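Local coordinates for protein transcriptional regulator, MarR family (PDB 3BOQ) that probably acts as a MarR-family transcription factor, binding DNA as a dimer of two identical winged-helix subunits to regulate gene expression, at residues Leu20-Asn23 / Ile24-His28; Asn36-Leu39 / Leu40-Gly44. All blocks are in the same frame, centred on the assembly; numbering follows the deposited sequence.

Contact 1: residues Leu20-Asn23 / Ile24-His28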
loop_
_atom_site.group_PDB
_atom_site.type_symbol
_atom_site.label_atom_id
_atom_site.label_comp_id
_atom_site.label_asym_id
_atom_site.label_seq_id
_atom_site.Cartn_x
_atom_site.Cartn_y
_atom_site.Cartn_z
ATOM N N LEU B 20 2.984 3.572 -13.956
ATOM C CA LEU B 20 3.768 3.765 -12.746
ATOM C C LEU B 20 2.991 3.360 -11.504
ATOM O O LEU B 20 3.466 2.584 -10.703
ATOM C CB LEU B 20 4.242 5.241 -12.620
ATOM C CG LEU B 20 4.768 5.606 -11.214
ATOM C CD1 LEU B 20 6.113 4.918 -10.973
ATOM C CD2 LEU B 20 4.851 7.107 -10.959
ATOM N N TRP B 21 1.775 3.879 -11.383
ATOM C CA TRP B 21 0.915 3.672 -10.236
ATOM C C TRP B 21 0.487 2.208 -10.068
ATOM O O TRP B 21 0.523 1.650 -8.963
ATOM C CB TRP B 21 -0.301 4.587 -10.392
ATOM C CG TRP B 21 -1.352 4.444 -9.311
ATOM C CD1 TRP B 21 -2.679 4.238 -9.493
ATOM C CD2 TRP B 21 -1.136 4.500 -7.888
ATOM N NE1 TRP B 21 -3.316 4.170 -8.283
ATOM C CE2 TRP B 21 -2.399 4.338 -7.277
ATOM C CE3 TRP B 21 0.014 4.671 -7.069
ATOM C CZ2 TRP B 21 -2.563 4.319 -5.883
ATOM C CZ3 TRP B 21 -0.152 4.683 -5.672
ATOM C CH2 TRP B 21 -1.431 4.495 -5.100
ATOM N N LEU B 22 0.061 1.596 -11.169
ATOM C CA LEU B 22 -0.146 0.139 -11.205
ATOM C C LEU B 22 1.103 -0.647 -10.729
ATOM O O LEU B 22 0.955 -1.591 -9.954
ATOM C CB LEU B 22 -0.619 -0.308 -12.598
ATOM C CG LEU B 22 -2.132 -0.550 -12.829
ATOM C CD1 LEU B 22 -3.046 0.430 -12.092
ATOM C CD2 LEU B 22 -2.496 -0.592 -14.308
ATOM N N ASN B 23 2.311 -0.263 -11.164
ATOM C CA ASN B 23 3.558 -0.906 -10.680
ATOM C C ASN B 23 3.825 -0.735 -9.187
ATOM O O ASN B 23 4.252 -1.661 -8.525
ATOM C CB ASN B 23 4.773 -0.436 -11.465
ATOM C CG ASN B 23 4.844 -1.084 -12.820
ATOM O OD1 ASN B 23 4.331 -2.186 -13.003
ATOM N ND2 ASN B 23 5.474 -0.417 -13.783
ATOM N N ILE B 24 3.565 0.456 -8.666
ATOM C CA ILE B 24 3.698 0.692 -7.275
ATOM C C ILE B 24 2.723 -0.160 -6.496
ATOM O O ILE B 24 3.090 -0.767 -5.511
ATOM C CB ILE B 24 3.451 2.149 -6.947
ATOM C CG1 ILE B 24 4.625 2.992 -7.433
ATOM C CG2 ILE B 24 3.223 2.306 -5.468
ATOM C CD1 ILE B 24 4.282 4.449 -7.559
ATOM N N LEU B 25 1.484 -0.189 -6.941
ATOM C CA LEU B 25 0.452 -1.007 -6.324
ATOM C C LEU B 25 0.771 -2.506 -6.339
ATOM O O LEU B 25 0.552 -3.184 -5.330
ATOM C CB LEU B 25 -0.913 -0.740 -6.976
ATOM C CG LEU B 25 -1.676 0.529 -6.566
ATOM C CD1 LEU B 25 -2.999 0.627 -7.375
ATOM C CD2 LEU B 25 -2.017 0.576 -5.056
ATOM N N ARG B 26 1.280 -3.014 -7.466
ATOM C CA ARG B 26 1.761 -4.394 -7.587
ATOM C C ARG B 26 2.873 -4.683 -6.574
ATOM O O ARG B 26 2.798 -5.664 -5.851
ATOM C CB ARG B 26 2.294 -4.681 -8.997
ATOM C CG ARG B 26 1.272 -5.019 -10.022
ATOM C CD ARG B 26 1.746 -4.659 -11.440
ATOM N NE ARG B 26 0.730 -4.936 -12.471
ATOM C CZ ARG B 26 0.560 -4.220 -13.591
ATOM N NH1 ARG B 26 1.332 -3.167 -13.851
ATOM N NH2 ARG B 26 -0.396 -4.547 -14.457
ATOM N N LEU B 27 3.914 -3.862 -6.522
ATOM C CA LEU B 27 5.032 -4.182 -5.646
ATOM C C LEU B 27 4.533 -4.009 -4.203
ATOM O O LEU B 27 4.706 -4.892 -3.364
ATOM C CB LEU B 27 6.263 -3.323 -5.946
ATOM C CG LEU B 27 7.557 -3.673 -5.208
ATOM C CD1 LEU B 27 7.954 -5.094 -5.479
ATOM C CD2 LEU B 27 8.698 -2.748 -5.612
ATOM N N HIS B 28 3.865 -2.894 -3.932
ATOM C CA HIS B 28 3.361 -2.661 -2.597
ATOM C C HIS B 28 2.537 -3.846 -2.067
ATOM O O HIS B 28 2.800 -4.323 -0.964
ATOM C CB HIS B 28 2.532 -1.395 -2.519
ATOM C CG HIS B 28 1.899 -1.200 -1.184
ATOM N ND1 HIS B 28 0.690 -1.766 -0.851
ATOM C CD2 HIS B 28 2.318 -0.534 -0.085
ATOM C CE1 HIS B 28 0.364 -1.423 0.380
ATOM N NE2 HIS B 28 1.339 -0.677 0.870
#

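Contact 2: residues Asn36-Leu39 / Leu40-Gly44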
loop_
_atom_site.group_PDB
_atom_site.type_symbol
_atom_site.label_atom_id
_atom_site.label_comp_id
_atom_site.label_asym_id
_atom_site.label_seq_id
_atom_site.Cartn_x
_atom_site.Cartn_y
_atom_site.Cartn_z
ATOM N N ASN B 36 3.571 -8.957 6.081
ATOM C CA ASN B 36 2.555 -9.004 7.134
ATOM C C ASN B 36 2.215 -10.416 7.665
ATOM O O ASN B 36 2.253 -10.655 8.879
ATOM C CB ASN B 36 1.286 -8.293 6.672
ATOM C CG ASN B 36 0.323 -8.049 7.795
ATOM O OD1 ASN B 36 0.651 -7.361 8.763
ATOM N ND2 ASN B 36 -0.883 -8.607 7.683
ATOM N N ARG B 37 1.887 -11.335 6.758
ATOM C CA ARG B 37 1.522 -12.710 7.121
ATOM C C ARG B 37 2.688 -13.456 7.779
ATOM O O ARG B 37 2.465 -14.162 8.741
ATOM C CB ARG B 37 0.964 -13.483 5.906
ATOM C CG ARG B 37 0.996 -15.026 6.032
ATOM C CD ARG B 37 0.078 -15.706 4.987
ATOM N NE ARG B 37 -0.412 -17.024 5.431
ATOM C CZ ARG B 37 -1.633 -17.510 5.169
ATOM N NH1 ARG B 37 -2.512 -16.798 4.458
ATOM N NH2 ARG B 37 -1.985 -18.710 5.623
ATOM N N GLN B 38 3.911 -13.293 7.274
ATOM C CA GLN B 38 5.110 -13.877 7.909
ATOM C C GLN B 38 5.550 -13.251 9.236
ATOM O O GLN B 38 5.991 -13.950 10.129
ATOM C CB GLN B 38 6.290 -13.936 6.941
ATOM C CG GLN B 38 6.070 -14.943 5.854
ATOM C CD GLN B 38 7.310 -15.162 5.039
ATOM O OE1 GLN B 38 8.283 -15.755 5.513
ATOM N NE2 GLN B 38 7.288 -14.696 3.798
ATOM N N LEU B 39 5.445 -11.938 9.353
ATOM C CA LEU B 39 5.757 -11.240 10.595
ATOM C C LEU B 39 4.798 -11.662 11.713
ATOM O O LEU B 39 5.203 -11.790 12.886
ATOM C CB LEU B 39 5.698 -9.721 10.373
ATOM C CG LEU B 39 6.455 -8.809 11.334
ATOM C CD1 LEU B 39 7.967 -9.186 11.463
ATOM C CD2 LEU B 39 6.254 -7.360 10.965
ATOM N N LEU B 40 3.539 -11.891 11.334
ATOM C CA LEU B 40 2.507 -12.361 12.258
ATOM C C LEU B 40 2.810 -13.797 12.694
ATOM O O LEU B 40 2.856 -14.087 13.903
ATOM C CB LEU B 40 1.082 -12.224 11.680
ATOM C CG LEU B 40 0.232 -11.013 12.127
ATOM C CD1 LEU B 40 -1.049 -10.799 11.258
ATOM C CD2 LEU B 40 -0.167 -11.096 13.598
ATOM N N ASP B 41 3.043 -14.682 11.724
ATOM C CA ASP B 41 3.398 -16.049 12.037
ATOM C C ASP B 41 4.622 -16.086 12.964
ATOM O O ASP B 41 4.565 -16.740 13.994
ATOM C CB ASP B 41 3.608 -16.917 10.787
ATOM C CG ASP B 41 4.175 -18.297 11.133
ATOM O OD1 ASP B 41 3.414 -19.203 11.585
ATOM O OD2 ASP B 41 5.406 -18.479 10.992
ATOM N N GLU B 42 5.699 -15.379 12.638
ATOM C CA GLU B 42 6.922 -15.453 13.459
ATOM C C GLU B 42 6.891 -14.713 14.825
ATOM O O GLU B 42 7.612 -15.071 15.723
ATOM C CB GLU B 42 8.147 -15.050 12.623
ATOM C CG GLU B 42 8.146 -15.793 11.282
ATOM C CD GLU B 42 9.487 -15.812 10.549
ATOM O OE1 GLU B 42 10.536 -15.495 11.174
ATOM O OE2 GLU B 42 9.475 -16.167 9.331
ATOM N N THR B 43 6.016 -13.729 14.988
ATOM C CA THR B 43 6.146 -12.731 16.044
ATOM C C THR B 43 4.771 -12.370 16.665
ATOM O O THR B 43 4.701 -11.800 17.756
ATOM C CB THR B 43 6.773 -11.435 15.404
ATOM O OG1 THR B 43 8.143 -11.676 15.057
ATOM C CG2 THR B 43 6.714 -10.239 16.312
ATOM N N GLY B 44 3.684 -12.666 15.959
ATOM C CA GLY B 44 2.361 -12.286 16.426
ATOM C C GLY B 44 2.086 -10.795 16.313
ATOM O O GLY B 44 1.088 -10.313 16.816
#

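Contact 1: residues Leu20-Asn23 / Ile24-His28
Asn23 and Arg26, one turn apart on the same helix, join through their side chains: Arg26 NH1 gives a hydrogen bond to Asn23 OD1 at 3.3 Å. The bond is long and bent, with an angle of 145° at the hydrogen. NH1 stands above the plane of the asparagine amide, 46° out of it, while OD1 sits at the edge of the guanidinium and not far from its plane. Leu22 CB covers one face of that guanidinium, 3.7 Å from NH1. The arginine gets there because its CG lies opposite the carbonyl carbon (chi1 -82°) and its chain runs extended from CG to NE, back along the preceding turn. ND2 of the same Asn23 amide makes a weak hydrogen bond to Ser143 OG of the second subunit. All this rides on the long helix 12-43 of the MarR fold, which here meets its counterpart in the dimer: Trp21 packs on Leu35, Ile24 on Leu27 and Leu25 on His28 of the second subunit. Regular i to i+4 bonds satisfy the carbonyls of residues 20-23, for example Leu25 N to Trp21 O at 2.9 Å. A leucine in place of Arg26 has no N-H to offer Asn23 OD1, and the amide is likely to be freer to turn away from Ser143 of the second subunit. Around the helix from this polar pair, Leu25 CD1 makes a CH-pi contact over the five-membered ring of Trp21, 4.0 Å from its centroid, and Leu25 CD2 lies 3.9 Å from Trp21 CZ2 on the six-membered ring. Leu20 and Ile24 cross at a slant, Leu20 CG 3.9 Å from Ile24 CD1.

Contact 2: residues Asn36-Leu39 / Leu40-Gly44
Gln38 O accepts the backbone N-H of Glu42 at 2.9 Å, in the last turns of the long helix 12-43 of this MarR-type fold. The same carbonyl oxygen is brushed by Glu42 CG at 3.1 Å, because that carbon is turned opposite the carbonyl carbon of its own residue (chi1 -48°). The two side chains then run side by side, their flat ends 46° apart, with Gln38 OE1 and Glu42 OE2 separated by 4.0 Å. Both are oxygens, so neither satisfies the other; Glu42 instead forms a salt bridge from OE1 to Arg125 on helix 110-130, which Gln38 also touches through Ile126 and Leu130. On the buried side, Leu39 enters between that helix and helix 47-58, against His123 and Phe50. Gly44 leaves helical geometry with a positive phi of 73°, which favours glycine, and its N bonds to Leu40 O. Asn36 OD1 takes the N-H of Leu47, tying the helix to the start of the next one, while its ND2 lies alongside Leu40, 4.2 Å from CD1.

How the contacts relate
Both contacts are local turns of helix 12-43; their centres lie about 23 Å apart and their nearest atoms about 8 Å apart, so the two do not touch. Contact 1 is mostly buried, and what surrounds it belongs largely to the second subunit; contact 2 is a surface site whose outside partners all come from its own chain. The chemistry follows this division. Residues 20-28 present a tryptophan, leucines and an isoleucine to the dimer interface, with one amide-guanidinium pair beside them. Residues 36-44 put mainly polar and charged groups at the surface and bury a single leucine, anchoring the helix to helices 47-58 and 110-130. One helix thus serves assembly near its start and intrachain packing near its end.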